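Long-range contacts in YECBM32 (Yersinia enterocolitica, PDB 2JDA), which binds polygalacturonic acid, the backbone of pectin, as a periplasmic carbohydrate-binding module with a calcium-containing beta-sandwich fold: residues Gln9-Ala15 against Trp45-Asp51; Ile56-Val62 against Asn129-Ser135; Asn99-Phe105 against Leu139-Lys145. One frame throughout, in Å; residues are numbered along the deposited sequence.

In the fold
From the N terminus, strand 10-15 pairs with strand 44-50. Contact 1 thus closes a loop of 29 residues and adds the edge strand to the five-stranded antiparallel sheet. The chain then turns a corner into strand 53-63, which belongs to the other sheet. Contact 2 joins that strand to 125-133 after 66 residues. Contact 3 opens within this span, at Asn99-Phe105, and closes at the C terminus, so contacts 2 and 3 cross. Strand 53-63 lies between 125-133 and 101-105 in one sheet. Contacts 1 and 2 meet through Leu48 and Leu50 packed on Ile131 and Ile56. Contacts 1 and 3 do not touch.

Contact 1. Residues Gln9-Ala15 against Trp45-Asp51; sequences QIVAVTA and WVQLELD
Glu49 O receives two backbone N-H groups from the other strand. Val11 N gives the stronger bond to Glu49 O, at 2.8 Å, and Ala12 N a weak one. Two residues therefore face one, which makes a classic beta bulge. Beyond it the antiparallel ladder is regular: Glu49 N bonds Ala12 O, and Thr14 and Gln47 exchange a pair of bonds. At the other end the Asp51 N to Gln9 O bond is weak.

This pairing adds the edge strand to the five-stranded sheet of the F5/8 type C beta-sandwich. On the face turned to the opposite sheet, Val13 CG1 meets Val46 CG2 at 3.7 Å. Val13 CG2 lies alongside Leu48 CD2, 4.0 Å away. Past the bulge, Ile10 CG1 packs on Leu50 CD2 at 3.9 Å.

With Trp45 CG between its backbone N and carbonyl carbon (chi1 55°), the indole swings back over Ala15. One face lies against the Ala15 backbone, offset toward the ring's rim, and Ala15 C is 3.5 Å from CH2 of Trp45. Thr14 OG1 comes to the ring edge, in plane, 3.6 Å from Trp45 CZ3.

Two waters bridge the strands. One accepts from Gln9 N and donates to Asp51 OD1, which also bonds Gln54. The other bonds Thr14 OG1 at 2.8 Å and donates to Gln47 O.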
loop_
_atom_site.group_PDB
_atom_site.type_symbol
_atom_site.label_atom_id
_atom_site.label_comp_id
_atom_site.label_asym_id
_atom_site.label_seq_id
_atom_site.Cartn_x
_atom_site.Cartn_y
_atom_site.Cartn_z
ATOM N N GLN A 9 -6.393 12.172 -3.504
ATOM C CA GLN A 9 -5.177 12.889 -3.123
ATOM C C GLN A 9 -4.702 12.361 -1.788
ATOM O O GLN A 9 -5.418 12.464 -0.822
ATOM C CB GLN A 9 -5.479 14.393 -2.978
ATOM C CG GLN A 9 -4.241 15.201 -2.465
ATOM C CD GLN A 9 -4.457 16.712 -2.297
ATOM O OE1 GLN A 9 -5.586 17.205 -2.394
ATOM N NE2 GLN A 9 -3.351 17.442 -2.004
ATOM N N ILE A 10 -3.488 11.834 -1.766
ATOM C CA ILE A 10 -2.822 11.496 -0.504
ATOM C C ILE A 10 -2.097 12.724 0.002
ATOM O O ILE A 10 -1.133 13.191 -0.653
ATOM C CB ILE A 10 -1.866 10.300 -0.702
ATOM C CG1 ILE A 10 -2.647 9.045 -1.151
ATOM C CG2 ILE A 10 -1.068 10.020 0.585
ATOM C CD1 ILE A 10 -1.802 7.954 -1.749
ATOM N N VAL A 11 -2.566 13.278 1.101
ATOM C CA VAL A 11 -1.968 14.499 1.684
ATOM C C VAL A 11 -0.946 14.267 2.778
ATOM O O VAL A 11 -0.135 15.135 3.064
ATOM C CB VAL A 11 -3.024 15.467 2.257
ATOM C CG1 VAL A 11 -3.928 15.922 1.162
ATOM C CG2 VAL A 11 -3.822 14.893 3.422
ATOM N N ALA A 12 -0.894 13.072 3.332
ATOM C CA ALA A 12 0.028 12.797 4.428
ATOM C C ALA A 12 0.246 11.302 4.488
ATOM O O ALA A 12 -0.684 10.540 4.287
ATOM C CB ALA A 12 -0.505 13.304 5.709
ATOM N N VAL A 13 1.482 10.926 4.722
ATOM C CA VAL A 13 1.866 9.534 4.887
ATOM C C VAL A 13 2.616 9.427 6.200
ATOM O O VAL A 13 3.476 10.287 6.501
ATOM C CB VAL A 13 2.757 9.008 3.742
ATOM C CG1 VAL A 13 3.135 7.536 3.968
ATOM C CG2 VAL A 13 2.101 9.205 2.425
ATOM N N THR A 14 2.324 8.388 6.974
ATOM C CA THR A 14 3.063 8.078 8.193
ATOM C C THR A 14 3.411 6.602 8.139
ATOM O O THR A 14 2.787 5.823 7.414
ATOM C CB THR A 14 2.292 8.433 9.467
ATOM O OG1 THR A 14 1.001 7.803 9.434
ATOM C CG2 THR A 14 2.060 9.902 9.581
ATOM N N ALA A 15 4.355 6.185 8.948
ATOM C CA ALA A 15 4.726 4.779 9.000
ATOM C C ALA A 15 5.318 4.378 10.355
ATOM O O ALA A 15 5.786 5.219 11.129
ATOM C CB ALA A 15 5.693 4.445 7.878
ATOM N N TRP A 45 3.861 -0.841 9.304
ATOM C CA TRP A 45 2.632 -0.282 8.737
ATOM C C TRP A 45 2.969 1.016 8.060
ATOM O O TRP A 45 3.916 1.699 8.414
ATOM C CB TRP A 45 1.493 -0.096 9.779
ATOM C CG TRP A 45 1.843 0.713 10.963
ATOM C CD1 TRP A 45 2.362 0.259 12.135
ATOM C CD2 TRP A 45 1.885 2.143 11.039
ATOM N NE1 TRP A 45 2.659 1.324 12.961
ATOM C CE2 TRP A 45 2.377 2.489 12.303
ATOM C CE3 TRP A 45 1.509 3.177 10.168
ATOM C CZ2 TRP A 45 2.528 3.804 12.716
ATOM C CZ3 TRP A 45 1.628 4.485 10.601
ATOM C CH2 TRP A 45 2.148 4.790 11.859
ATOM N N VAL A 46 2.165 1.353 7.050
ATOM C CA VAL A 46 2.211 2.639 6.358
ATOM C C VAL A 46 0.783 3.108 6.198
ATOM O O VAL A 46 -0.111 2.309 5.848
ATOM C CB VAL A 46 2.989 2.516 5.035
ATOM C CG1 VAL A 46 2.368 1.524 4.043
ATOM C CG2 VAL A 46 3.141 3.907 4.393
ATOM N N GLN A 47 0.559 4.379 6.522
ATOM C CA GLN A 47 -0.788 4.950 6.611
ATOM C C GLN A 47 -0.896 6.152 5.711
ATOM O O GLN A 47 -0.069 7.035 5.738
ATOM C CB GLN A 47 -1.113 5.315 8.042
ATOM C CG GLN A 47 -2.466 5.973 8.261
ATOM C CD GLN A 47 -2.707 6.276 9.714
ATOM O OE1 GLN A 47 -2.754 5.350 10.513
ATOM N NE2 GLN A 47 -2.817 7.572 10.075
ATOM N N LEU A 48 -1.909 6.134 4.870
ATOM C CA LEU A 48 -2.200 7.134 3.848
ATOM C C LEU A 48 -3.382 7.949 4.306
ATOM O O LEU A 48 -4.468 7.376 4.580
ATOM C CB LEU A 48 -2.510 6.469 2.521
ATOM C CG LEU A 48 -1.544 5.413 2.072
ATOM C CD1 LEU A 48 -2.074 4.713 0.837
ATOM C CD2 LEU A 48 -0.163 5.964 1.858
ATOM N N GLU A 49 -3.203 9.254 4.439
ATOM C CA GLU A 49 -4.305 10.165 4.758
ATOM C C GLU A 49 -4.698 10.881 3.502
ATOM O O GLU A 49 -3.845 11.444 2.811
ATOM C CB GLU A 49 -3.879 11.191 5.824
ATOM C CG GLU A 49 -4.982 12.187 6.189
ATOM C CD GLU A 49 -4.541 13.218 7.211
ATOM O OE1 GLU A 49 -3.601 12.922 8.009
ATOM O OE2 GLU A 49 -5.218 14.294 7.254
ATOM N N LEU A 50 -5.990 10.805 3.181
ATOM C CA LEU A 50 -6.570 11.497 2.026
ATOM C C LEU A 50 -6.972 12.915 2.425
ATOM O O LEU A 50 -7.124 13.219 3.598
ATOM C CB LEU A 50 -7.763 10.730 1.470
ATOM C CG LEU A 50 -7.499 9.242 1.192
ATOM C CD1 LEU A 50 -8.738 8.590 0.629
ATOM C CD2 LEU A 50 -6.330 9.074 0.246
ATOM N N ASP A 51 -7.262 13.728 1.417
ATOM C CA ASP A 51 -7.653 15.123 1.701
ATOM C C ASP A 51 -8.981 15.221 2.454
ATOM O O ASP A 51 -9.208 16.111 3.281
ATOM C CB ASP A 51 -7.674 15.910 0.376
ATOM C CG ASP A 51 -8.738 15.404 -0.598
ATOM O OD1 ASP A 51 -8.746 14.190 -0.971
ATOM O OD2 ASP A 51 -9.615 16.201 -1.062
HETATM O O HOH W 1 -9.076 13.376 -3.346
HETATM O O HOH W 2 -0.940 8.978 7.785
#

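Contact 2. Residues Ile56-Val62 against Asn129-Ser135; sequences IENILIV and NEIAINS. With CA (calcium ion), chain C.
Asn58 and Asn134 grip each other's strand where the pairing ends. Asn134 OD1 takes Glu57 N at 2.8 Å, in the carbonyl plane and almost straight (176° at the hydrogen). It also takes a weak bond from Asn58 N. Asn134 N gives to Asn58 O at 2.9 Å, from above the carbonyl plane. In return, Asn58 OD1 receives Ser135 N at 2.8 Å, and Asn58 ND2 gives to Ser135 O at 3.0 Å. The Asn58 CG lies between the backbone N and the carbonyl carbon (chi1 78°), which turns the amide across to Ser135.

Between the ends, Leu60 pairs with Ala132 and Val62 with Glu130 in an antiparallel ladder. On the inner face, Ile59 lies alongside two neighbours. Its CG2 touches Ile131 CG1 at 3.8 Å, and its CG1 touches Ile133 CD1 at 3.7 Å. The Ile56 and Ile133 side chains cross at a slant, CG2 to CG2. Leu48 of strand 44-50 and Leu115 of strand 112-120 pack on this layer from the other sheet of the sandwich.

At the far end Val62 O takes Asn129 N at 2.8 Å and, weakly, Glu130 N, a classic beta bulge. Next to it the calcium ion binds Asn129 O and Glu130 OE1, each at 2.4 Å, and so ties the bulge to residues 28-36. Asn28, Asp31, Asp33 and Thr36 supply the other protein ligands. A bend at chi2 (68°) leads the Glu130 carboxylate away from Val62 to the ion.

At the Asn58 end, Asn134 ND2 gives to Ser55 O and Ser135 OG bonds Ala137 N; at the calcium end, Glu130 OE2 takes Gly32 N. The ion's charge would be expected to draw electron density from Asn129 O and to favour the ionised form of Glu130.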
loop_
_atom_site.group_PDB
_atom_site.type_symbol
_atom_site.label_atom_id
_atom_site.label_comp_id
_atom_site.label_asym_id
_atom_site.label_seq_id
_atom_site.Cartn_x
_atom_site.Cartn_y
_atom_site.Cartn_z
ATOM N N ILE A 56 -13.865 4.936 -1.752
ATOM C CA ILE A 56 -12.664 4.203 -2.181
ATOM C C ILE A 56 -13.116 2.949 -2.898
ATOM O O ILE A 56 -13.890 2.149 -2.331
ATOM C CB ILE A 56 -11.808 3.762 -0.967
ATOM C CG1 ILE A 56 -11.664 4.837 0.085
ATOM C CG2 ILE A 56 -10.528 3.138 -1.437
ATOM C CD1 ILE A 56 -10.945 5.915 -0.385
ATOM N N GLU A 57 -12.637 2.766 -4.114
ATOM C CA GLU A 57 -13.011 1.616 -4.927
ATOM C C GLU A 57 -11.849 0.779 -5.394
ATOM O O GLU A 57 -12.063 -0.378 -5.771
ATOM C CB GLU A 57 -13.848 2.020 -6.111
ATOM C CG GLU A 57 -13.250 2.868 -7.142
ATOM C CD GLU A 57 -14.207 3.036 -8.303
ATOM O OE1 GLU A 57 -15.306 3.607 -8.036
ATOM O OE2 GLU A 57 -13.899 2.542 -9.441
ATOM N N ASN A 58 -10.619 1.308 -5.373
ATOM C CA ASN A 58 -9.480 0.456 -5.713
ATOM C C ASN A 58 -8.206 0.994 -5.079
ATOM O O ASN A 58 -8.168 2.147 -4.664
ATOM C CB ASN A 58 -9.321 0.217 -7.211
ATOM C CG ASN A 58 -8.728 1.326 -7.960
ATOM O OD1 ASN A 58 -7.675 1.843 -7.595
ATOM N ND2 ASN A 58 -9.387 1.717 -9.061
ATOM N N ILE A 59 -7.214 0.127 -4.982
ATOM C CA ILE A 59 -5.867 0.513 -4.579
ATOM C C ILE A 59 -4.906 -0.079 -5.602
ATOM O O ILE A 59 -4.921 -1.276 -5.861
ATOM C CB ILE A 59 -5.558 0.005 -3.168
ATOM C CG1 ILE A 59 -6.465 0.663 -2.130
ATOM C CG2 ILE A 59 -4.083 0.210 -2.862
ATOM C CD1 ILE A 59 -6.619 -0.107 -0.788
ATOM N N LEU A 60 -4.045 0.766 -6.144
ATOM C CA LEU A 60 -2.911 0.350 -6.963
ATOM C C LEU A 60 -1.712 0.147 -6.026
ATOM O O LEU A 60 -1.359 1.054 -5.291
ATOM C CB LEU A 60 -2.589 1.419 -8.007
ATOM C CG LEU A 60 -1.258 1.196 -8.770
ATOM C CD1 LEU A 60 -1.331 0.045 -9.728
ATOM C CD2 LEU A 60 -0.842 2.459 -9.513
ATOM N N ILE A 61 -1.097 -1.017 -6.068
ATOM C CA ILE A 61 0.109 -1.325 -5.315
ATOM C C ILE A 61 1.207 -1.772 -6.266
ATOM O O ILE A 61 1.006 -2.607 -7.142
ATOM C CB ILE A 61 -0.159 -2.320 -4.151
ATOM C CG1 ILE A 61 1.094 -2.428 -3.291
ATOM C CG2 ILE A 61 -0.650 -3.682 -4.642
ATOM C CD1 ILE A 61 0.888 -3.209 -2.010
ATOM N N VAL A 62 2.375 -1.148 -6.097
ATOM C CA VAL A 62 3.560 -1.400 -6.914
ATOM C C VAL A 62 4.682 -1.817 -5.949
ATOM O O VAL A 62 5.458 -0.982 -5.493
ATOM C CB VAL A 62 3.915 -0.167 -7.751
ATOM C CG1 VAL A 62 5.084 -0.509 -8.709
ATOM C CG2 VAL A 62 2.686 0.390 -8.506
ATOM N N ASN A 129 7.157 0.586 -3.905
ATOM C CA ASN A 129 7.538 1.719 -4.743
ATOM C C ASN A 129 6.457 2.781 -4.801
ATOM O O ASN A 129 6.734 4.000 -4.780
ATOM C CB ASN A 129 7.852 1.263 -6.168
ATOM C CG ASN A 129 9.021 0.296 -6.275
ATOM O OD1 ASN A 129 9.905 0.243 -5.427
ATOM N ND2 ASN A 129 9.022 -0.521 -7.371
ATOM N N GLU A 130 5.197 2.362 -4.918
ATOM C CA GLU A 130 4.115 3.300 -5.103
ATOM C C GLU A 130 2.789 2.636 -4.715
ATOM O O GLU A 130 2.574 1.425 -4.828
ATOM C CB GLU A 130 4.066 3.724 -6.575
ATOM C CG GLU A 130 3.456 5.055 -6.818
ATOM C CD GLU A 130 4.232 6.272 -6.306
ATOM O OE1 GLU A 130 5.477 6.349 -6.046
ATOM O OE2 GLU A 130 3.490 7.177 -6.077
ATOM N N ILE A 131 1.930 3.470 -4.144
ATOM C CA ILE A 131 0.556 3.153 -3.900
ATOM C C ILE A 131 -0.283 4.316 -4.371
ATOM O O ILE A 131 0.046 5.481 -4.176
ATOM C CB ILE A 131 0.346 2.872 -2.417
ATOM C CG1 ILE A 131 -0.988 2.214 -2.135
ATOM C CG2 ILE A 131 0.515 4.070 -1.633
ATOM C CD1 ILE A 131 -0.808 1.167 -0.994
ATOM N N ALA A 132 -1.428 4.001 -4.942
ATOM C CA ALA A 132 -2.397 5.047 -5.302
ATOM C C ALA A 132 -3.808 4.537 -4.976
ATOM O O ALA A 132 -4.048 3.317 -4.962
ATOM C CB ALA A 132 -2.281 5.436 -6.746
ATOM N N ILE A 133 -4.726 5.449 -4.761
ATOM C CA ILE A 133 -6.100 5.122 -4.376
ATOM C C ILE A 133 -7.011 5.595 -5.526
ATOM O O ILE A 133 -6.888 6.701 -6.017
ATOM C CB ILE A 133 -6.463 5.826 -3.092
ATOM C CG1 ILE A 133 -5.439 5.531 -1.950
ATOM C CG2 ILE A 133 -7.910 5.571 -2.746
ATOM C CD1 ILE A 133 -5.339 4.201 -1.641
ATOM N N ASN A 134 -7.906 4.730 -5.951
ATOM C CA ASN A 134 -8.816 4.994 -7.068
ATOM C C ASN A 134 -8.047 5.305 -8.374
ATOM O O ASN A 134 -8.228 6.357 -9.003
ATOM C CB ASN A 134 -9.747 6.139 -6.701
ATOM C CG ASN A 134 -10.712 5.781 -5.604
ATOM O OD1 ASN A 134 -10.915 4.607 -5.277
ATOM N ND2 ASN A 134 -11.359 6.808 -5.035
ATOM N N SER A 135 -7.163 4.367 -8.740
ATOM C CA SER A 135 -6.341 4.468 -9.929
ATOM C C SER A 135 -7.103 4.081 -11.181
ATOM O O SER A 135 -7.920 3.184 -11.180
ATOM C CB SER A 135 -5.181 3.528 -9.741
ATOM O OG SER A 135 -4.327 3.440 -10.866
HETATM CA CA CA C . 7.726 6.144 -5.121
#

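Contact 3. Residues Asn99-Phe105 against Leu139-Lys145. With SO4 (sulfate ion), chain H.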
loop_
_atom_site.group_PDB
_atom_site.type_symbol
_atom_site.label_atom_id
_atom_site.label_comp_id
_atom_site.label_asym_id
_atom_site.label_seq_id
_atom_site.Cartn_x
_atom_site.Cartn_y
_atom_site.Cartn_z
ATOM N N ASN A 99 4.271 -4.931 -13.319
ATOM C CA ASN A 99 3.292 -3.902 -13.607
ATOM C C ASN A 99 2.514 -3.350 -12.394
ATOM O O ASN A 99 1.764 -2.410 -12.536
ATOM C CB ASN A 99 2.252 -4.486 -14.542
ATOM C CG ASN A 99 2.763 -4.700 -15.933
ATOM O OD1 ASN A 99 3.727 -4.071 -16.393
ATOM N ND2 ASN A 99 2.070 -5.598 -16.642
ATOM N N GLY A 100 2.690 -3.909 -11.215
ATOM C CA GLY A 100 1.825 -3.544 -10.114
ATOM C C GLY A 100 0.490 -4.260 -10.247
ATOM O O GLY A 100 0.262 -5.024 -11.194
ATOM N N GLU A 101 -0.372 -4.025 -9.271
ATOM C CA GLU A 101 -1.680 -4.674 -9.229
ATOM C C GLU A 101 -2.756 -3.678 -8.829
ATOM O O GLU A 101 -2.502 -2.788 -7.985
ATOM C CB GLU A 101 -1.732 -5.811 -8.230
ATOM C CG GLU A 101 -0.773 -6.934 -8.521
ATOM C CD GLU A 101 -0.834 -8.007 -7.478
ATOM O OE1 GLU A 101 -1.768 -8.845 -7.531
ATOM O OE2 GLU A 101 0.103 -8.057 -6.635
ATOM N N LYS A 102 -3.955 -3.852 -9.405
ATOM C CA LYS A 102 -5.109 -3.023 -9.078
ATOM C C LYS A 102 -6.026 -3.900 -8.230
ATOM O O LYS A 102 -6.669 -4.829 -8.721
ATOM C CB LYS A 102 -5.806 -2.599 -10.371
ATOM C CG LYS A 102 -7.001 -1.713 -10.147
ATOM C CD LYS A 102 -7.595 -1.181 -11.460
ATOM C CE LYS A 102 -8.551 -2.091 -12.068
ATOM N NZ LYS A 102 -9.454 -1.229 -12.985
ATOM N N LEU A 103 -6.065 -3.588 -6.956
ATOM C CA LEU A 103 -6.862 -4.321 -5.977
ATOM C C LEU A 103 -8.218 -3.706 -5.893
ATOM O O LEU A 103 -8.325 -2.483 -5.729
ATOM C CB LEU A 103 -6.183 -4.280 -4.594
ATOM C CG LEU A 103 -4.700 -4.656 -4.552
ATOM C CD1 LEU A 103 -4.212 -4.527 -3.132
ATOM C CD2 LEU A 103 -4.428 -6.006 -5.148
ATOM N N THR A 104 -9.253 -4.541 -5.933
ATOM C CA THR A 104 -10.648 -4.046 -5.870
ATOM C C THR A 104 -11.413 -4.747 -4.758
ATOM O O THR A 104 -11.017 -5.793 -4.286
ATOM C CB THR A 104 -11.367 -4.211 -7.212
ATOM O OG1 THR A 104 -11.447 -5.595 -7.551
ATOM C CG2 THR A 104 -10.637 -3.521 -8.327
ATOM N N PHE A 105 -12.544 -4.157 -4.382
ATOM C CA PHE A 105 -13.254 -4.537 -3.189
ATOM C C PHE A 105 -14.561 -3.747 -3.191
ATOM O O PHE A 105 -14.725 -2.757 -3.918
ATOM C CB PHE A 105 -12.454 -4.220 -1.918
ATOM C CG PHE A 105 -11.687 -2.930 -2.008
ATOM C CD1 PHE A 105 -12.304 -1.721 -1.773
ATOM C CD2 PHE A 105 -10.362 -2.924 -2.390
ATOM C CE1 PHE A 105 -11.590 -0.524 -1.878
ATOM C CE2 PHE A 105 -9.662 -1.775 -2.525
ATOM C CZ PHE A 105 -10.272 -0.549 -2.274
ATOM N N LEU A 139 -4.865 -2.217 -15.748
ATOM C CA LEU A 139 -4.480 -3.461 -15.165
ATOM C C LEU A 139 -5.748 -4.225 -14.806
ATOM O O LEU A 139 -6.772 -3.600 -14.490
ATOM C CB LEU A 139 -3.720 -3.209 -13.861
ATOM C CG LEU A 139 -2.366 -2.508 -13.972
ATOM C CD1 LEU A 139 -1.892 -2.234 -12.583
ATOM C CD2 LEU A 139 -1.373 -3.371 -14.731
ATOM N N PRO A 140 -5.719 -5.561 -14.867
ATOM C CA PRO A 140 -6.928 -6.313 -14.497
ATOM C C PRO A 140 -7.262 -6.131 -13.010
ATOM O O PRO A 140 -6.370 -6.069 -12.159
ATOM C CB PRO A 140 -6.550 -7.760 -14.770
ATOM C CG PRO A 140 -5.120 -7.814 -14.623
ATOM C CD PRO A 140 -4.603 -6.485 -15.197
ATOM N N SER A 141 -8.548 -6.080 -12.682
ATOM C CA SER A 141 -8.959 -6.020 -11.301
ATOM C C SER A 141 -8.645 -7.317 -10.594
ATOM O O SER A 141 -8.950 -8.393 -11.117
ATOM C CB SER A 141 -10.454 -5.775 -11.236
ATOM O OG SER A 141 -10.779 -4.480 -11.679
ATOM N N ARG A 142 -8.035 -7.220 -9.419
ATOM C CA ARG A 142 -7.868 -8.341 -8.503
ATOM C C ARG A 142 -8.744 -8.075 -7.294
ATOM O O ARG A 142 -8.450 -7.227 -6.468
ATOM C CB ARG A 142 -6.421 -8.519 -8.072
ATOM C CG ARG A 142 -6.202 -9.595 -7.059
ATOM C CD ARG A 142 -4.805 -9.626 -6.544
ATOM N NE ARG A 142 -4.707 -10.473 -5.376
ATOM C CZ ARG A 142 -3.589 -10.655 -4.678
ATOM N NH1 ARG A 142 -2.445 -10.058 -5.047
ATOM N NH2 ARG A 142 -3.617 -11.426 -3.601
ATOM N N ALA A 143 -9.864 -8.781 -7.233
ATOM C CA ALA A 143 -10.792 -8.581 -6.128
ATOM C C ALA A 143 -10.210 -9.229 -4.875
ATOM O O ALA A 143 -9.827 -10.395 -4.894
ATOM C CB ALA A 143 -12.167 -9.153 -6.452
ATOM N N ILE A 144 -10.146 -8.484 -3.758
ATOM C CA ILE A 144 -9.443 -8.989 -2.570
ATOM C C ILE A 144 -10.293 -9.470 -1.468
ATOM O O ILE A 144 -9.798 -10.212 -0.577
ATOM C CB ILE A 144 -8.389 -8.006 -2.029
ATOM C CG1 ILE A 144 -9.035 -6.672 -1.631
ATOM C CG2 ILE A 144 -7.313 -7.796 -3.067
ATOM C CD1 ILE A 144 -8.077 -5.700 -0.962
ATOM N N LYS A 145 -11.539 -9.066 -1.485
ATOM C CA LYS A 145 -12.530 -9.704 -0.598
ATOM C C LYS A 145 -13.935 -9.569 -1.217
ATOM O O LYS A 145 -14.170 -8.574 -1.958
ATOM C CB LYS A 145 -12.432 -9.049 0.788
ATOM C CG LYS A 145 -13.399 -9.608 1.816
ATOM C CD LYS A 145 -13.186 -8.873 3.152
ATOM C CE LYS A 145 -14.164 -9.289 4.189
ATOM N NZ LYS A 145 -13.924 -8.428 5.418
HETATM S S SO4 H . -11.203 -5.003 -15.305
HETATM O O1 SO4 H . -10.237 -6.060 -15.112
HETATM O O2 SO4 H . -11.083 -4.031 -14.195
HETATM O O3 SO4 H . -10.807 -4.295 -16.531
HETATM O O4 SO4 H . -12.476 -5.528 -15.214
HETATM O O HOH W 3 -3.902 -6.318 -11.118
#
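Arg142 NH1 gives to two oxygens, Glu101 OE1 across the contact and Glu92 O outside it. The bond from Arg142 NH1 to Glu101 OE1 is a salt bridge of 2.8 Å. It meets the carboxylate on its syn side, and the oxygen lies near the guanidinium plane.

The strands pair in parallel sense, though their axes stand 45° apart. Lys102 O takes Arg142 N, Arg142 O takes Thr104 N, and Thr104 O takes Ile144 N. This ladder adds the C-terminal strand 141-143 beside 101-105 in the mixed sheet. A water accepts from Lys102 N and donates to Pro140 O.

Apolar contacts flank the ladder. Ile144 CG2 meets Leu103 CD2 at 4.0 Å, and its CD1 reaches Phe105 CD2 at 3.9 Å. Leu139 CD2 rests on Asn99 CB.

Ser141 holds a sulfate, probably from the crystallisation liquor. Its OG bonds sulfate O2 at 2.6 Å, and its N gives to sulfate O1 at 3.0 Å. Lys102 NZ is a weak third donor. The lysine chain bends at chi3 (86°), and its CE passes 3.3 Å from Ser141 OG.

Glu101 OE2 takes Ser94 N, so both ends of the salt bridge have a second partner. The guanidinium probably offsets the charge of the carboxylate.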